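Local structure of R-imine reductase (Streptomyces kanamyceticus, 3ZGY) at residues I263-S266 with E267-V271; G212-A215 with T216-A219; L191-M194 with W195-N199. The protein catalyses the R-selective reduction of an imine substrate, using NADPH as its cofactor. One frame throughout, in Å; residues are numbered along the deposited sequence.

How the contacts relate
Running from the N terminus, the chain passes through the nucleotide-binding domain and enters helix 182-209, where contact 3 (191-199) is a single stretch in mid-helix. That helix ends just before contact 2 (212-219), which turns the loop into the start of helix 215-230. Contact 1 (263-271) comes last and closes the end of helix 252-269. Each joins adjoining segments, so none closes a long loop; they follow in series, without nesting or crossing. Contacts 2 and 3 come nearest each other, about 8 Å between nearest atoms, yet no two touch. All three lie in the C-terminal helical part, and each also meets the second subunit.

Contact 1: I263-S266 with E267-V271; sequences IHES and EFLGV
Glu265 and Leu269 come together through unlike first torsions: the glutamate carries CG anti to its backbone N (chi1 -174°) and then bends at chi2, whereas the leucine has CG anti to its carbonyl carbon, leaning back over the preceding turn. The two side chains cross at a slant, and methyl CD1 of Leu269 rests 3.5 Å from Glu265 OE2. That carboxylate oxygen accepts a hydrogen bond from Ser114 of the second subunit, so the leucine packs beside a polar link between subunits. An alanine in place of Leu269 removes the branch lying against Glu265 OE2 and would probably leave that carboxylate freer to turn away from its intersubunit partner. On another side of the helix, Ile263 and Glu267 lie side by side, CG2 of the isoleucine 3.7 Å from OE2 of the glutamate, which is held by a salt bridge to Arg277. The other oxygen, Glu267 OE1, sits near the ring plane of His264, 4.3 Å from CD2 at the ring's edge. At Gly270 the backbone leaves helical angles. Leu269 N still bonds back to Glu265 O at 3.0 Å, but Gly270 takes a positive phi of 77°, its N bonding to Glu267 O, and Val271 N reaches Ser266 O at 3.0 Å. This is a Schellman motif, with Val271 CG2 and Ser266 CB 3.9 Å apart across it and the Ser266 hydroxyl turned back to bond Leu262 O. Helix 182-209 packs on this end through Leu207, which touches Ser266, Leu269 and Val271, while helix 274-291 covers Ile263 and Ser266 with Pro276; from the second subunit, Phe303 meets Val271.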
loop_
_atom_site.group_PDB
_atom_site.type_symbol
_atom_site.label_atom_id
_atom_site.label_comp_id
_atom_site.label_asym_id
_atom_site.label_seq_id
_atom_site.Cartn_x
_atom_site.Cartn_y
_atom_site.Cartn_z
ATOM N N ILE D 263 -16.407 -4.046 8.876
ATOM C CA ILE D 263 -17.327 -4.837 8.094
ATOM C C ILE D 263 -18.738 -4.342 8.218
ATOM O O ILE D 263 -19.442 -4.188 7.195
ATOM C CB ILE D 263 -17.290 -6.319 8.464
ATOM C CG1 ILE D 263 -15.947 -6.883 8.063
ATOM C CG2 ILE D 263 -18.334 -7.077 7.651
ATOM C CD1 ILE D 263 -15.692 -8.294 8.507
ATOM N N HIS D 264 -19.178 -4.118 9.462
ATOM C CA HIS D 264 -20.568 -3.674 9.729
ATOM C C HIS D 264 -20.806 -2.336 9.079
ATOM O O HIS D 264 -21.803 -2.117 8.371
ATOM C CB HIS D 264 -20.824 -3.591 11.225
ATOM C CG HIS D 264 -20.865 -4.931 11.884
ATOM N ND1 HIS D 264 -20.597 -5.110 13.224
ATOM C CD2 HIS D 264 -21.122 -6.165 11.378
ATOM C CE1 HIS D 264 -20.682 -6.400 13.512
ATOM N NE2 HIS D 264 -21.007 -7.060 12.414
ATOM N N GLU D 265 -19.847 -1.445 9.267
ATOM C CA GLU D 265 -19.901 -0.171 8.614
ATOM C C GLU D 265 -20.139 -0.298 7.104
ATOM O O GLU D 265 -21.029 0.323 6.533
ATOM C CB GLU D 265 -18.625 0.572 8.924
ATOM C CG GLU D 265 -18.637 1.996 8.409
ATOM C CD GLU D 265 -19.403 2.942 9.301
ATOM O OE1 GLU D 265 -18.802 3.398 10.307
ATOM O OE2 GLU D 265 -20.591 3.209 8.977
ATOM N N SER D 266 -19.366 -1.148 6.456
ATOM C CA SER D 266 -19.427 -1.253 5.013
ATOM C C SER D 266 -20.735 -1.842 4.528
ATOM O O SER D 266 -21.359 -1.319 3.594
ATOM C CB SER D 266 -18.236 -2.071 4.531
ATOM O OG SER D 266 -17.042 -1.438 4.929
ATOM N N GLU D 267 -21.149 -2.921 5.175
ATOM C CA GLU D 267 -22.428 -3.570 4.856
ATOM C C GLU D 267 -23.555 -2.577 5.022
ATOM O O GLU D 267 -24.312 -2.319 4.095
ATOM C CB GLU D 267 -22.656 -4.801 5.742
ATOM C CG GLU D 267 -21.982 -6.067 5.208
ATOM C CD GLU D 267 -21.942 -7.217 6.227
ATOM O OE1 GLU D 267 -22.462 -7.063 7.377
ATOM O OE2 GLU D 267 -21.383 -8.293 5.862
ATOM N N PHE D 268 -23.599 -1.953 6.195
ATOM C CA PHE D 268 -24.635 -0.974 6.484
ATOM C C PHE D 268 -24.715 0.203 5.539
ATOM O O PHE D 268 -25.800 0.679 5.307
ATOM C CB PHE D 268 -24.470 -0.451 7.881
ATOM C CG PHE D 268 -25.643 0.356 8.356
ATOM C CD1 PHE D 268 -26.838 -0.253 8.674
ATOM C CD2 PHE D 268 -25.536 1.732 8.491
ATOM C CE1 PHE D 268 -27.909 0.486 9.112
ATOM C CE2 PHE D 268 -26.605 2.482 8.936
ATOM C CZ PHE D 268 -27.797 1.858 9.236
ATOM N N LEU D 269 -23.608 0.732 5.040
ATOM C CA LEU D 269 -23.683 1.869 4.145
ATOM C C LEU D 269 -23.910 1.425 2.714
ATOM O O LEU D 269 -24.034 2.249 1.796
ATOM C CB LEU D 269 -22.416 2.692 4.234
ATOM C CG LEU D 269 -22.032 3.229 5.620
ATOM C CD1 LEU D 269 -20.687 3.891 5.550
ATOM C CD2 LEU D 269 -23.076 4.224 6.083
ATOM N N GLY D 270 -23.944 0.111 2.507
ATOM C CA GLY D 270 -24.211 -0.436 1.192
ATOM C C GLY D 270 -23.033 -0.375 0.254
ATOM O O GLY D 270 -23.213 -0.362 -0.959
ATOM N N VAL D 271 -21.827 -0.243 0.783
ATOM C CA VAL D 271 -20.666 -0.290 -0.092
ATOM C C VAL D 271 -20.135 -1.710 0.008
ATOM O O VAL D 271 -20.514 -2.475 0.874
ATOM C CB VAL D 271 -19.580 0.737 0.280
ATOM C CG1 VAL D 271 -20.167 2.124 0.301
ATOM C CG2 VAL D 271 -18.949 0.430 1.628
#

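Contact 2: G212-A215 with T216-A219; sequences GVDA and TTFA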
loop_
_atom_site.group_PDB
_atom_site.type_symbol
_atom_site.label_atom_id
_atom_site.label_comp_id
_atom_site.label_asym_id
_atom_site.label_seq_id
_atom_site.Cartn_x
_atom_site.Cartn_y
_atom_site.Cartn_z
ATOM N N GLY D 212 -20.848 12.261 1.316
ATOM C CA GLY D 212 -20.567 13.376 0.464
ATOM C C GLY D 212 -19.169 13.972 0.616
ATOM O O GLY D 212 -18.900 14.969 -0.008
ATOM N N VAL D 213 -18.247 13.386 1.382
ATOM C CA VAL D 213 -16.868 13.875 1.270
ATOM C C VAL D 213 -16.178 13.424 -0.031
ATOM O O VAL D 213 -16.190 12.261 -0.380
ATOM C CB VAL D 213 -15.994 13.727 2.539
ATOM C CG1 VAL D 213 -16.666 12.926 3.618
ATOM C CG2 VAL D 213 -14.591 13.236 2.236
ATOM N N ASP D 214 -15.604 14.395 -0.739
ATOM C CA ASP D 214 -14.896 14.188 -2.006
ATOM C C ASP D 214 -13.585 13.448 -1.818
ATOM O O ASP D 214 -12.902 13.588 -0.760
ATOM C CB ASP D 214 -14.454 15.519 -2.602
ATOM C CG ASP D 214 -15.592 16.415 -2.953
ATOM O OD1 ASP D 214 -16.596 15.929 -3.531
ATOM O OD2 ASP D 214 -15.440 17.621 -2.670
ATOM N N ALA D 215 -13.206 12.724 -2.877
ATOM C CA ALA D 215 -11.933 11.985 -2.885
ATOM C C ALA D 215 -10.748 12.910 -2.681
ATOM O O ALA D 215 -9.834 12.557 -1.915
ATOM C CB ALA D 215 -11.770 11.195 -4.165
ATOM N N THR D 216 -10.779 14.104 -3.294
ATOM C CA THR D 216 -9.642 15.041 -3.136
ATOM C C THR D 216 -9.520 15.594 -1.724
ATOM O O THR D 216 -8.427 15.994 -1.321
ATOM C CB THR D 216 -9.645 16.225 -4.108
ATOM O OG1 THR D 216 -10.740 17.051 -3.800
ATOM C CG2 THR D 216 -9.788 15.797 -5.549
ATOM N N THR D 217 -10.613 15.576 -0.954
ATOM C CA THR D 217 -10.542 16.052 0.419
ATOM C C THR D 217 -9.873 15.006 1.285
ATOM O O THR D 217 -9.145 15.303 2.235
ATOM C CB THR D 217 -11.938 16.338 0.994
ATOM O OG1 THR D 217 -12.573 17.354 0.234
ATOM C CG2 THR D 217 -11.817 16.823 2.394
ATOM N N PHE D 218 -10.162 13.769 0.926
ATOM C CA PHE D 218 -9.765 12.560 1.664
ATOM C C PHE D 218 -8.242 12.296 1.481
ATOM O O PHE D 218 -7.523 11.993 2.466
ATOM C CB PHE D 218 -10.706 11.410 1.150
ATOM C CG PHE D 218 -10.215 10.017 1.379
ATOM C CD1 PHE D 218 -9.828 9.602 2.643
ATOM C CD2 PHE D 218 -10.183 9.088 0.324
ATOM C CE1 PHE D 218 -9.377 8.302 2.865
ATOM C CE2 PHE D 218 -9.756 7.784 0.535
ATOM C CZ PHE D 218 -9.346 7.395 1.814
ATOM N N ALA D 219 -7.761 12.443 0.233
ATOM C CA ALA D 219 -6.388 12.022 -0.158
ATOM C C ALA D 219 -5.249 12.484 0.754
ATOM O O ALA D 219 -4.384 11.698 1.144
ATOM C CB ALA D 219 -6.103 12.418 -1.601
#
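Asp214 and Thr217 bracket the first turn of helix 215-230, where an extended backbone at Asp214 (phi/psi -70°/151°) gives way to helical angles from Ala215 onward. Asp214 O accepts Phe218 N at 3.2 Å and also a weak bond from Thr217 N at 3.0 Å. The next carbonyl, Ala215 O, takes Ala219 N at 3.0 Å in the regular helical way. Asp214 holds the N-cap position, but its carboxylate makes no capping bond; its CB lies 3.9 Å from Thr217 OG1, the two side chains crossing at an angle. The first amides are gripped from outside: Asp241 of the second subunit accepts Ala215 N with one oxygen and Thr216 N with the other, which would set a negative charge at the partly positive N-terminal end of the helix. Val213 CG2 and Phe218 CB stand 4.4 Å apart, and the phenylalanine ring carries on to Phe201 of helix 182-209, their planes nearly parallel. Val213, just before the N-cap, and Phe218, four after it, are placed as in a hydrophobic staple, though a loose one; it follows directly on Gly212, the positive-phi residue of the Schellman motif that ends helix 182-209, making a tight helix-to-helix turn.

Contact 3: L191-M194 with W195-N199; sequences LVMM and WSILN
Met194 and Leu191 both pack against one face of the Trp195 indole, a local contact within the middle of the long helix 182-209. The methionine chain runs out extended to SD and then bends (chi3 72°), which folds the methyl back over the indole: CE lies 3.5 Å from the centroid of the five-membered ring, over its face. SD stands higher, 5.1 Å from the same centroid, so this is a Met-aromatic contact carried mainly by CH-pi packing of the methyl. Leu191 CB comes in off-centre over the six-membered ring, 3.8 Å from Trp195 CZ3. In this family such a helix leads from the Rossmann-type nucleotide-binding domain into the helical domain through which the dimer forms, and here the second subunit grips the tryptophan: His255 of that chain bonds Trp195 NE1, and both His255 and Tyr296 of that chain meet the ring. Held by its own helix and by the second subunit, the indole is probably restrained in its rotation. Leu191 has its side chain about 7 Å from that of Ser111, which binds NADP(+) in another structure of the protein, the cofactor being absent here. Farther round the helix, Met193 CG touches Ile197 CD1 at 3.9 Å. Ser196 N bonds to Val192 O, and Ser196 OG adds a weak bond to the same oxygen at 3.1 Å.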
loop_
_atom_site.group_PDB
_atom_site.type_symbol
_atom_site.label_atom_id
_atom_site.label_comp_id
_atom_site.label_asym_id
_atom_site.label_seq_id
_atom_site.Cartn_x
_atom_site.Cartn_y
_atom_site.Cartn_z
ATOM N N LEU D 191 4.105 -5.161 -6.951
ATOM C CA LEU D 191 2.764 -5.154 -7.525
ATOM C C LEU D 191 1.648 -5.480 -6.532
ATOM O O LEU D 191 0.629 -4.800 -6.476
ATOM C CB LEU D 191 2.673 -6.143 -8.663
ATOM C CG LEU D 191 3.485 -5.737 -9.903
ATOM C CD1 LEU D 191 3.573 -6.970 -10.793
ATOM C CD2 LEU D 191 2.893 -4.574 -10.671
ATOM N N VAL D 192 1.826 -6.498 -5.721
ATOM C CA VAL D 192 0.760 -6.835 -4.784
ATOM C C VAL D 192 0.567 -5.700 -3.766
ATOM O O VAL D 192 -0.535 -5.483 -3.296
ATOM C CB VAL D 192 0.988 -8.193 -4.084
ATOM C CG1 VAL D 192 1.987 -8.076 -2.965
ATOM C CG2 VAL D 192 -0.298 -8.676 -3.485
ATOM N N MET D 193 1.640 -4.993 -3.432
ATOM C CA MET D 193 1.558 -3.874 -2.493
ATOM C C MET D 193 0.853 -2.733 -3.168
ATOM O O MET D 193 0.068 -2.034 -2.561
ATOM C CB MET D 193 2.949 -3.408 -2.065
ATOM C CG MET D 193 2.975 -2.123 -1.278
ATOM S SD MET D 193 2.078 -2.336 0.229
ATOM C CE MET D 193 3.266 -3.207 1.250
ATOM N N MET D 194 1.114 -2.580 -4.449
ATOM C CA MET D 194 0.539 -1.479 -5.175
ATOM C C MET D 194 -0.969 -1.678 -5.235
ATOM O O MET D 194 -1.692 -0.770 -4.891
ATOM C CB MET D 194 1.172 -1.371 -6.591
ATOM C CG MET D 194 0.487 -0.371 -7.480
ATOM S SD MET D 194 0.809 -0.558 -9.222
ATOM C CE MET D 194 -0.123 -2.034 -9.643
ATOM N N TRP D 195 -1.435 -2.825 -5.744
ATOM C CA TRP D 195 -2.861 -3.095 -5.835
ATOM C C TRP D 195 -3.489 -3.042 -4.463
ATOM O O TRP D 195 -4.604 -2.612 -4.311
ATOM C CB TRP D 195 -3.161 -4.459 -6.481
ATOM C CG TRP D 195 -2.855 -4.440 -7.922
ATOM C CD1 TRP D 195 -3.203 -3.479 -8.778
ATOM C CD2 TRP D 195 -2.121 -5.392 -8.666
ATOM N NE1 TRP D 195 -2.764 -3.760 -10.022
ATOM C CE2 TRP D 195 -2.069 -4.929 -9.985
ATOM C CE3 TRP D 195 -1.510 -6.602 -8.356
ATOM C CZ2 TRP D 195 -1.408 -5.628 -11.014
ATOM C CZ3 TRP D 195 -0.885 -7.317 -9.367
ATOM C CH2 TRP D 195 -0.833 -6.824 -10.685
ATOM N N SER D 196 -2.751 -3.463 -3.456
ATOM C CA SER D 196 -3.254 -3.431 -2.124
ATOM C C SER D 196 -3.612 -2.009 -1.689
ATOM O O SER D 196 -4.659 -1.794 -1.055
ATOM C CB SER D 196 -2.280 -4.085 -1.135
ATOM O OG SER D 196 -2.563 -5.473 -0.951
ATOM N N ILE D 197 -2.745 -1.064 -2.025
ATOM C CA ILE D 197 -2.893 0.315 -1.597
ATOM C C ILE D 197 -3.991 0.984 -2.368
ATOM O O ILE D 197 -4.802 1.705 -1.808
ATOM C CB ILE D 197 -1.603 1.094 -1.776
ATOM C CG1 ILE D 197 -0.596 0.691 -0.716
ATOM C CG2 ILE D 197 -1.834 2.591 -1.673
ATOM C CD1 ILE D 197 0.809 1.163 -1.076
ATOM N N LEU D 198 -4.048 0.719 -3.655
ATOM C CA LEU D 198 -5.077 1.336 -4.459
ATOM C C LEU D 198 -6.423 0.840 -4.008
ATOM O O LEU D 198 -7.357 1.596 -3.952
ATOM C CB LEU D 198 -4.882 1.031 -5.958
ATOM C CG LEU D 198 -3.598 1.602 -6.531
ATOM C CD1 LEU D 198 -3.521 1.243 -7.994
ATOM C CD2 LEU D 198 -3.482 3.099 -6.357
ATOM N N ASN D 199 -6.526 -0.454 -3.726
ATOM C CA ASN D 199 -7.775 -1.015 -3.277
ATOM C C ASN D 199 -8.199 -0.491 -1.911
ATOM O O ASN D 199 -9.351 -0.194 -1.711
ATOM C CB ASN D 199 -7.697 -2.517 -3.254
ATOM C CG ASN D 199 -7.925 -3.121 -4.608
ATOM O OD1 ASN D 199 -8.004 -2.429 -5.632
ATOM N ND2 ASN D 199 -7.966 -4.436 -4.633
#